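Local structure of meta cleavage compound hydrolase (Janthinobacterium, 1J1I) at residues G36-L41 with M102-K107; R64-I69 with S277-R282; T79-I84 with D191-K196. The protein acts as a serine hydrolase in carbazole degradation, probably cleaving a carbon-carbon bond of the aromatic meta-cleavage product to release anthranilate. One frame throughout, in Å; residues are numbered along the deposited sequence.

Contact 1: G36-L41 with M102-K107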
loop_
_atom_site.group_PDB
_atom_site.type_symbol
_atom_site.label_atom_id
_atom_site.label_comp_id
_atom_site.label_asym_id
_atom_site.label_seq_id
_atom_site.Cartn_x
_atom_site.Cartn_y
_atom_site.Cartn_z
ATOM N N GLY A 36 21.555 -0.719 -12.040
ATOM C CA GLY A 36 21.265 -1.448 -10.821
ATOM C C GLY A 36 20.445 -2.700 -11.065
ATOM O O GLY A 36 20.484 -3.276 -12.154
ATOM N N GLN A 37 19.709 -3.124 -10.042
ATOM C CA GLN A 37 18.869 -4.312 -10.135
ATOM C C GLN A 37 17.871 -4.138 -11.278
ATOM O O GLN A 37 17.285 -3.071 -11.435
ATOM C CB GLN A 37 18.119 -4.530 -8.818
ATOM C CG GLN A 37 19.000 -4.963 -7.657
ATOM C CD GLN A 37 19.529 -6.375 -7.828
ATOM O OE1 GLN A 37 20.341 -6.644 -8.714
ATOM N NE2 GLN A 37 19.063 -7.289 -6.980
ATOM N N PRO A 38 17.666 -5.189 -12.083
ATOM C CA PRO A 38 16.736 -5.131 -13.213
ATOM C C PRO A 38 15.265 -5.281 -12.859
ATOM O O PRO A 38 14.882 -6.194 -12.122
ATOM C CB PRO A 38 17.210 -6.274 -14.091
ATOM C CG PRO A 38 17.584 -7.288 -13.076
ATOM C CD PRO A 38 18.401 -6.466 -12.097
ATOM N N VAL A 39 14.458 -4.381 -13.416
ATOM C CA VAL A 39 13.011 -4.362 -13.233
ATOM C C VAL A 39 12.358 -4.303 -14.609
ATOM O O VAL A 39 12.618 -3.379 -15.386
ATOM C CB VAL A 39 12.545 -3.123 -12.444
ATOM C CG1 VAL A 39 11.025 -3.139 -12.307
ATOM C CG2 VAL A 39 13.209 -3.092 -11.084
ATOM N N ILE A 40 11.506 -5.283 -14.902
ATOM C CA ILE A 40 10.817 -5.345 -16.184
ATOM C C ILE A 40 9.373 -4.872 -16.061
ATOM O O ILE A 40 8.619 -5.365 -15.220
ATOM C CB ILE A 40 10.802 -6.782 -16.742
ATOM C CG1 ILE A 40 12.237 -7.279 -16.943
ATOM C CG2 ILE A 40 10.007 -6.823 -18.053
ATOM C CD1 ILE A 40 12.327 -8.692 -17.500
ATOM N N LEU A 41 8.996 -3.917 -16.906
ATOM C CA LEU A 41 7.642 -3.380 -16.907
ATOM C C LEU A 41 6.896 -3.994 -18.089
ATOM O O LEU A 41 7.412 -4.002 -19.210
ATOM C CB LEU A 41 7.686 -1.847 -17.032
ATOM C CG LEU A 41 8.609 -1.104 -16.051
ATOM C CD1 LEU A 41 8.542 0.398 -16.313
ATOM C CD2 LEU A 41 8.207 -1.409 -14.602
ATOM N N MET A 102 17.992 -11.530 -22.311
ATOM C CA MET A 102 18.584 -10.310 -21.776
ATOM C C MET A 102 19.828 -10.638 -20.953
ATOM O O MET A 102 20.042 -11.782 -20.554
ATOM C CB MET A 102 17.566 -9.545 -20.922
ATOM C CG MET A 102 16.514 -8.801 -21.740
ATOM S SD MET A 102 17.241 -7.588 -22.881
ATOM C CE MET A 102 17.658 -6.273 -21.744
ATOM N N ASN A 103 20.659 -9.632 -20.715
ATOM C CA ASN A 103 21.882 -9.838 -19.955
ATOM C C ASN A 103 21.689 -9.546 -18.472
ATOM O O ASN A 103 22.090 -8.491 -17.975
ATOM C CB ASN A 103 23.014 -8.977 -20.544
ATOM C CG ASN A 103 22.676 -7.493 -20.585
ATOM O OD1 ASN A 103 21.541 -7.103 -20.876
ATOM N ND2 ASN A 103 23.675 -6.652 -20.314
ATOM N N PHE A 104 21.065 -10.493 -17.773
ATOM C CA PHE A 104 20.813 -10.355 -16.343
ATOM C C PHE A 104 21.715 -11.282 -15.544
ATOM O O PHE A 104 21.816 -12.470 -15.843
ATOM C CB PHE A 104 19.353 -10.678 -16.035
ATOM C CG PHE A 104 18.378 -9.765 -16.713
ATOM C CD1 PHE A 104 17.167 -10.256 -17.189
ATOM C CD2 PHE A 104 18.654 -8.408 -16.854
ATOM C CE1 PHE A 104 16.242 -9.410 -17.795
ATOM C CE2 PHE A 104 17.736 -7.553 -17.457
ATOM C CZ PHE A 104 16.526 -8.058 -17.929
ATOM N N ASP A 105 22.365 -10.741 -14.519
ATOM C CA ASP A 105 23.260 -11.537 -13.684
ATOM C C ASP A 105 22.485 -12.422 -12.719
ATOM O O ASP A 105 22.987 -13.462 -12.284
ATOM C CB ASP A 105 24.200 -10.632 -12.879
ATOM C CG ASP A 105 24.943 -9.638 -13.748
ATOM O OD1 ASP A 105 25.483 -10.049 -14.797
ATOM O OD2 ASP A 105 24.994 -8.445 -13.377
ATOM N N GLY A 106 21.268 -12.007 -12.381
ATOM C CA GLY A 106 20.458 -12.780 -11.456
ATOM C C GLY A 106 18.969 -12.688 -11.738
ATOM O O GLY A 106 18.548 -12.630 -12.893
ATOM N N LYS A 107 18.170 -12.677 -10.677
ATOM C CA LYS A 107 16.722 -12.592 -10.820
ATOM C C LYS A 107 16.299 -11.183 -11.205
ATOM O O LYS A 107 17.078 -10.235 -11.086
ATOM C CB LYS A 107 16.040 -12.993 -9.510
ATOM C CG LYS A 107 16.300 -14.437 -9.113
ATOM C CD LYS A 107 15.634 -14.796 -7.798
ATOM C CE LYS A 107 15.813 -16.278 -7.495
ATOM N NZ LYS A 107 15.106 -16.671 -6.251
#

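Contact 2: R64-I69 with S277-R282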
loop_
_atom_site.group_PDB
_atom_site.type_symbol
_atom_site.label_atom_id
_atom_site.label_comp_id
_atom_site.label_asym_id
_atom_site.label_seq_id
_atom_site.Cartn_x
_atom_site.Cartn_y
_atom_site.Cartn_z
ATOM N N ARG A 64 15.893 5.957 -11.403
ATOM C CA ARG A 64 16.792 6.632 -10.478
ATOM C C ARG A 64 17.396 5.613 -9.518
ATOM O O ARG A 64 18.415 5.879 -8.879
ATOM C CB ARG A 64 16.040 7.695 -9.673
ATOM C CG ARG A 64 16.617 9.093 -9.810
ATOM C CD ARG A 64 15.920 9.884 -10.904
ATOM N NE ARG A 64 14.557 10.248 -10.522
ATOM C CZ ARG A 64 13.762 11.033 -11.243
ATOM N NH1 ARG A 64 14.188 11.543 -12.391
ATOM N NH2 ARG A 64 12.537 11.311 -10.813
ATOM N N HIS A 65 16.777 4.437 -9.432
ATOM C CA HIS A 65 17.246 3.409 -8.509
ATOM C C HIS A 65 17.435 2.011 -9.095
ATOM O O HIS A 65 18.037 1.156 -8.449
ATOM C CB HIS A 65 16.278 3.318 -7.328
ATOM C CG HIS A 65 16.026 4.629 -6.653
ATOM N ND1 HIS A 65 16.990 5.285 -5.918
ATOM C CD2 HIS A 65 14.927 5.422 -6.626
ATOM C CE1 HIS A 65 16.496 6.425 -5.468
ATOM N NE2 HIS A 65 15.247 6.533 -5.883
ATOM N N TYR A 66 16.916 1.773 -10.298
ATOM C CA TYR A 66 17.037 0.453 -10.919
ATOM C C TYR A 66 17.255 0.514 -12.422
ATOM O O TYR A 66 17.107 1.564 -13.045
ATOM C CB TYR A 66 15.764 -0.374 -10.688
ATOM C CG TYR A 66 15.416 -0.616 -9.245
ATOM C CD1 TYR A 66 14.671 0.312 -8.518
ATOM C CD2 TYR A 66 15.875 -1.756 -8.589
ATOM C CE1 TYR A 66 14.396 0.110 -7.166
ATOM C CE2 TYR A 66 15.608 -1.968 -7.241
ATOM C CZ TYR A 66 14.871 -1.031 -6.535
ATOM O OH TYR A 66 14.633 -1.229 -5.197
ATOM N N ARG A 67 17.613 -0.634 -12.996
ATOM C CA ARG A 67 17.781 -0.746 -14.438
ATOM C C ARG A 67 16.366 -1.087 -14.901
ATOM O O ARG A 67 15.889 -2.202 -14.685
ATOM C CB ARG A 67 18.728 -1.894 -14.800
ATOM C CG ARG A 67 18.960 -2.033 -16.298
ATOM C CD ARG A 67 19.763 -3.277 -16.640
ATOM N NE ARG A 67 19.897 -3.435 -18.085
ATOM C CZ ARG A 67 20.354 -4.529 -18.684
ATOM N NH1 ARG A 67 20.724 -5.580 -17.965
ATOM N NH2 ARG A 67 20.442 -4.567 -20.006
ATOM N N VAL A 68 15.694 -0.121 -15.518
ATOM C CA VAL A 68 14.324 -0.311 -15.979
ATOM C C VAL A 68 14.248 -0.818 -17.416
ATOM O O VAL A 68 14.840 -0.237 -18.326
ATOM C CB VAL A 68 13.529 1.000 -15.868
ATOM C CG1 VAL A 68 12.093 0.770 -16.292
ATOM C CG2 VAL A 68 13.600 1.533 -14.435
ATOM N N ILE A 69 13.495 -1.896 -17.608
ATOM C CA ILE A 69 13.331 -2.518 -18.919
ATOM C C ILE A 69 11.838 -2.693 -19.211
ATOM O O ILE A 69 11.182 -3.552 -18.621
ATOM C CB ILE A 69 14.022 -3.910 -18.943
ATOM C CG1 ILE A 69 15.523 -3.766 -18.643
ATOM C CG2 ILE A 69 13.776 -4.601 -20.281
ATOM C CD1 ILE A 69 16.353 -3.111 -19.747
ATOM N N SER A 277 9.165 1.711 -3.062
ATOM C CA SER A 277 9.090 1.327 -1.659
ATOM C C SER A 277 9.026 -0.197 -1.528
ATOM O O SER A 277 9.747 -0.793 -0.726
ATOM C CB SER A 277 7.859 1.979 -1.016
ATOM O OG SER A 277 7.786 1.717 0.374
ATOM N N PHE A 278 8.168 -0.826 -2.324
ATOM C CA PHE A 278 8.027 -2.279 -2.294
ATOM C C PHE A 278 9.346 -2.969 -2.646
ATOM O O PHE A 278 9.805 -3.863 -1.932
ATOM C CB PHE A 278 6.940 -2.717 -3.275
ATOM C CG PHE A 278 6.803 -4.211 -3.406
ATOM C CD1 PHE A 278 6.421 -4.992 -2.315
ATOM C CD2 PHE A 278 7.039 -4.836 -4.626
ATOM C CE1 PHE A 278 6.273 -6.375 -2.444
ATOM C CE2 PHE A 278 6.894 -6.220 -4.765
ATOM C CZ PHE A 278 6.510 -6.989 -3.672
ATOM N N LEU A 279 9.959 -2.545 -3.746
ATOM C CA LEU A 279 11.218 -3.134 -4.185
ATOM C C LEU A 279 12.382 -2.909 -3.213
ATOM O O LEU A 279 13.289 -3.737 -3.134
ATOM C CB LEU A 279 11.592 -2.594 -5.569
ATOM C CG LEU A 279 10.609 -2.937 -6.690
ATOM C CD1 LEU A 279 11.043 -2.254 -7.978
ATOM C CD2 LEU A 279 10.544 -4.450 -6.871
ATOM N N SER A 280 12.351 -1.806 -2.468
ATOM C CA SER A 280 13.426 -1.506 -1.525
ATOM C C SER A 280 13.484 -2.516 -0.387
ATOM O O SER A 280 14.554 -2.787 0.154
ATOM C CB SER A 280 13.264 -0.097 -0.945
ATOM O OG SER A 280 12.135 -0.026 -0.094
ATOM N N LEU A 281 12.334 -3.070 -0.020
ATOM C CA LEU A 281 12.278 -4.058 1.048
ATOM C C LEU A 281 12.749 -5.405 0.522
ATOM O O LEU A 281 13.421 -6.153 1.226
ATOM C CB LEU A 281 10.849 -4.204 1.576
ATOM C CG LEU A 281 10.193 -2.996 2.246
ATOM C CD1 LEU A 281 8.764 -3.362 2.629
ATOM C CD2 LEU A 281 10.994 -2.571 3.474
ATOM N N ARG A 282 12.385 -5.705 -0.722
ATOM C CA ARG A 282 12.749 -6.970 -1.354
ATOM C C ARG A 282 14.121 -6.916 -2.017
ATOM O O ARG A 282 14.747 -5.835 -2.001
ATOM C CB ARG A 282 11.691 -7.355 -2.393
ATOM C CG ARG A 282 10.257 -7.288 -1.876
ATOM C CD ARG A 282 10.102 -8.047 -0.564
ATOM N NE ARG A 282 9.668 -7.170 0.519
ATOM C CZ ARG A 282 9.614 -7.527 1.798
ATOM N NH1 ARG A 282 9.969 -8.754 2.165
ATOM N NH2 ARG A 282 9.204 -6.658 2.714
#

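Contact 3: T79-I84 with D191-K196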
loop_
_atom_site.group_PDB
_atom_site.type_symbol
_atom_site.label_atom_id
_atom_site.label_comp_id
_atom_site.label_asym_id
_atom_site.label_seq_id
_atom_site.Cartn_x
_atom_site.Cartn_y
_atom_site.Cartn_z
ATOM N N THR A 79 7.214 -5.271 -31.026
ATOM C CA THR A 79 7.671 -6.648 -30.895
ATOM C C THR A 79 7.113 -7.445 -32.068
ATOM O O THR A 79 6.090 -7.071 -32.641
ATOM C CB THR A 79 7.217 -7.248 -29.547
ATOM O OG1 THR A 79 8.067 -6.744 -28.512
ATOM C CG2 THR A 79 7.287 -8.767 -29.562
ATOM N N ALA A 80 7.792 -8.532 -32.424
ATOM C CA ALA A 80 7.394 -9.374 -33.551
ATOM C C ALA A 80 5.971 -9.920 -33.469
ATOM O O ALA A 80 5.446 -10.198 -32.390
ATOM C CB ALA A 80 8.383 -10.532 -33.717
ATOM N N LYS A 81 5.357 -10.077 -34.636
ATOM C CA LYS A 81 3.995 -10.571 -34.722
ATOM C C LYS A 81 3.925 -11.715 -35.726
ATOM O O LYS A 81 3.397 -11.560 -36.825
ATOM C CB LYS A 81 3.079 -9.419 -35.140
ATOM C CG LYS A 81 3.233 -8.209 -34.227
ATOM C CD LYS A 81 2.478 -6.995 -34.717
ATOM C CE LYS A 81 2.642 -5.840 -33.734
ATOM N NZ LYS A 81 4.066 -5.448 -33.525
ATOM N N PRO A 82 4.468 -12.884 -35.357
ATOM C CA PRO A 82 4.451 -14.038 -36.255
ATOM C C PRO A 82 3.048 -14.605 -36.447
ATOM O O PRO A 82 2.136 -14.333 -35.662
ATOM C CB PRO A 82 5.393 -15.019 -35.564
ATOM C CG PRO A 82 5.155 -14.731 -34.113
ATOM C CD PRO A 82 5.134 -13.217 -34.086
ATOM N N ASP A 83 2.877 -15.390 -37.502
ATOM C CA ASP A 83 1.584 -15.991 -37.782
ATOM C C ASP A 83 1.435 -17.242 -36.934
ATOM O O ASP A 83 1.724 -18.351 -37.384
ATOM C CB ASP A 83 1.468 -16.342 -39.262
ATOM C CG ASP A 83 0.151 -16.997 -39.594
ATOM O OD1 ASP A 83 -0.901 -16.430 -39.224
ATOM O OD2 ASP A 83 0.171 -18.075 -40.222
ATOM N N ILE A 84 0.986 -17.049 -35.698
ATOM C CA ILE A 84 0.810 -18.146 -34.759
ATOM C C ILE A 84 -0.477 -17.960 -33.972
ATOM O O ILE A 84 -1.182 -16.964 -34.134
ATOM C CB ILE A 84 1.955 -18.195 -33.731
ATOM C CG1 ILE A 84 1.876 -16.964 -32.821
ATOM C CG2 ILE A 84 3.300 -18.242 -34.440
ATOM C CD1 ILE A 84 2.911 -16.948 -31.712
ATOM N N ASP A 191 -1.803 0.587 -37.021
ATOM C CA ASP A 191 -0.818 -0.166 -37.794
ATOM C C ASP A 191 -1.440 -1.525 -38.106
ATOM O O ASP A 191 -1.683 -2.320 -37.196
ATOM C CB ASP A 191 0.460 -0.345 -36.972
ATOM C CG ASP A 191 1.497 -1.189 -37.681
ATOM O OD1 ASP A 191 1.996 -0.750 -38.736
ATOM O OD2 ASP A 191 1.815 -2.292 -37.185
ATOM N N GLU A 192 -1.701 -1.793 -39.383
ATOM C CA GLU A 192 -2.337 -3.051 -39.756
ATOM C C GLU A 192 -1.719 -4.331 -39.202
ATOM O O GLU A 192 -2.451 -5.250 -38.841
ATOM C CB GLU A 192 -2.507 -3.148 -41.280
ATOM C CG GLU A 192 -1.413 -2.522 -42.115
ATOM C CD GLU A 192 -1.858 -2.294 -43.552
ATOM O OE1 GLU A 192 -2.320 -3.265 -44.195
ATOM O OE2 GLU A 192 -1.750 -1.146 -44.038
ATOM N N ALA A 193 -0.393 -4.407 -39.115
ATOM C CA ALA A 193 0.230 -5.615 -38.568
ATOM C C ALA A 193 -0.126 -5.739 -37.085
ATOM O O ALA A 193 -0.448 -6.824 -36.591
ATOM C CB ALA A 193 1.741 -5.558 -38.738
ATOM N N THR A 194 -0.062 -4.614 -36.381
ATOM C CA THR A 194 -0.376 -4.568 -34.958
ATOM C C THR A 194 -1.852 -4.893 -34.739
ATOM O O THR A 194 -2.214 -5.603 -33.801
ATOM C CB THR A 194 -0.080 -3.172 -34.379
ATOM O OG1 THR A 194 1.296 -2.843 -34.616
ATOM C CG2 THR A 194 -0.355 -3.143 -32.880
ATOM N N ARG A 195 -2.700 -4.369 -35.615
ATOM C CA ARG A 195 -4.130 -4.605 -35.512
ATOM C C ARG A 195 -4.466 -6.070 -35.757
ATOM O O ARG A 195 -5.326 -6.632 -35.082
ATOM C CB ARG A 195 -4.892 -3.721 -36.503
ATOM C CG ARG A 195 -6.391 -3.972 -36.506
ATOM C CD ARG A 195 -7.126 -2.987 -37.394
ATOM N NE ARG A 195 -8.569 -3.207 -37.353
ATOM C CZ ARG A 195 -9.465 -2.388 -37.893
ATOM N NH1 ARG A 195 -9.071 -1.285 -38.517
ATOM N NH2 ARG A 195 -10.759 -2.669 -37.804
ATOM N N LYS A 196 -3.785 -6.686 -36.719
ATOM C CA LYS A 196 -4.023 -8.091 -37.032
ATOM C C LYS A 196 -3.672 -8.984 -35.842
ATOM O O LYS A 196 -4.414 -9.912 -35.512
ATOM C CB LYS A 196 -3.202 -8.515 -38.252
ATOM C CG LYS A 196 -3.416 -9.963 -38.674
ATOM C CD LYS A 196 -2.609 -10.305 -39.923
ATOM C CE LYS A 196 -2.830 -11.747 -40.366
ATOM N NZ LYS A 196 -2.378 -12.736 -39.346
#

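Contact 1: G36-L41 with M102-K107
Pro38 of strand 38-42 and Phe104, in the irregular segment 102-107, form the closest CA pair, 7.3 Å apart; no hydrogen bond joins the segments, so side chains carry the contact. Phe104 has CG anti to its carbonyl carbon (chi1 -61°), which brings the ring up to Pro38 and Ile40 although its CB does not point straight at them. The ring receives Pro38 and Ile40 obliquely: Pro38 CB lies 3.6 Å from Phe104 CE2 and 3.8 Å from Phe104 CD2, while Ile40 CD1 is 4.0 Å from Phe104 CE1. The proline and the ring slide past each other in opposite directions. One ring face also takes Met102 CB, 3.4 Å above its plane and offset toward the rim, so Met102 of the same segment covers part of that face. The next proline ring atom, Pro38 CG, lies 3.6 Å from Lys107 O, a van der Waals contact. Ile99 of helix 88-101 touches both Ile40 and Phe104, and the backbones of Pro38, through its carbonyl, and Ile40 are hydrogen-bonded to Ser109. The contact thus packs a helix-to-strand connection against a neighbouring parallel strand of the alpha/beta hydrolase fold, next to strand 108-113, which leads to the probable nucleophile Ser114.

Contact 2: R64-I69 with S277-R282
Tyr66 and Leu279 make the apolar part of this contact, their side chains crossing at a slant with Tyr66 CA and Leu279 CA 9.6 Å apart. Leu279 CB lies 3.8 Å from Tyr66 CZ, and Leu279 CD1 sits over one face of the phenol ring, displaced toward its rim and 4.2 Å from Tyr66 CE1. Tyr66 CG stands anti to the carbonyl carbon (chi1 -60°), a setting that extends the ring from the strand side to the helix. The polar end is in contact without bonding across: Tyr66 OH approaches Leu279 CB to 3.4 Å and Ser280 N to 3.6 Å, but no hydrogen bond links the segments. Ser280 N is instead weakly bonded to Ser277 O within the helix. The serine hydroxyl, Ser280 OG, donates to Ser277 O at 2.6 Å with a C=O...donor angle of 124° and the donor tilted 27° from the carbonyl plane, so this carbonyl takes one short bond and one weak one. Further packing comes from Val39 of strand 38-42, touched by both Tyr66 and Leu279, and from Asn273 of the second subunit, which meets Ser277 and Ser280. By these contacts the C-terminal helix 268-281 lies against the central sheet and the entry to strand 67-71, as a flanking helix of the alpha/beta hydrolase fold.

Contact 3: T79-I84 with D191-K196
Lys81 lies along the first turn of helix 192-208, with Lys81 CA 7.3 Å from Ala193 CA. Asp191 comes first, at the N-cap: its OD2 accepts from Thr194 OG1 at 2.7 Å on the anti side and from Thr194 N at 3.1 Å from above the carboxylate plane, so one oxygen takes both donors. At Ala193 the carbonyl O meets Lys81 CD at 3.5 Å. Thr194 then presents OG1 to Lys81 CE at 3.4 Å, the two side chains running obliquely to each other. The lysine chain bends at its last torsion (chi4 59°), turning Lys81 NZ back to Thr79 O at 2.7 Å; Gly77 O is a further acceptor. Were Lys81 an alanine, the contact with Thr194 would be lost and the Thr79 and Gly77 carbonyls would probably be left without this donor. Finally the end of the Lys196 chain comes near Asp83, Lys196 NZ to Asp83 OD1 4.0 Å, a long salt bridge. The contact lies at the surface, joining the loop between strand 67-71 and helix 88-101 to the start of helix 192-208; on the loop, Thr79 also packs on Val26 of strand 26-33 and His94 of helix 88-101.

In the fold
From the N terminus the chain passes through 36-41, 64-69 and 79-84 before any loop is closed. Contact 1 closes first, at 102-107, and crosses both others, since 64-69 and 79-84 lie within its span. Contact 3 closes at 191-196; contact 2 closes last, at 277-282, and encloses both ends of contact 3. Contacts 1 and 2 meet in the sheet, where strands 38-42 and 67-71 are neighbours: Leu41 N to Ile69 O and Val39 O to Ile69 N, each 2.8 Å, are probable hydrogen bonds. Contact 3 stands apart, its centre about 27 Å from that of contact 1 and about 32 Å from that of contact 2, and ties helix 192-208 to a loop leaving the sheet.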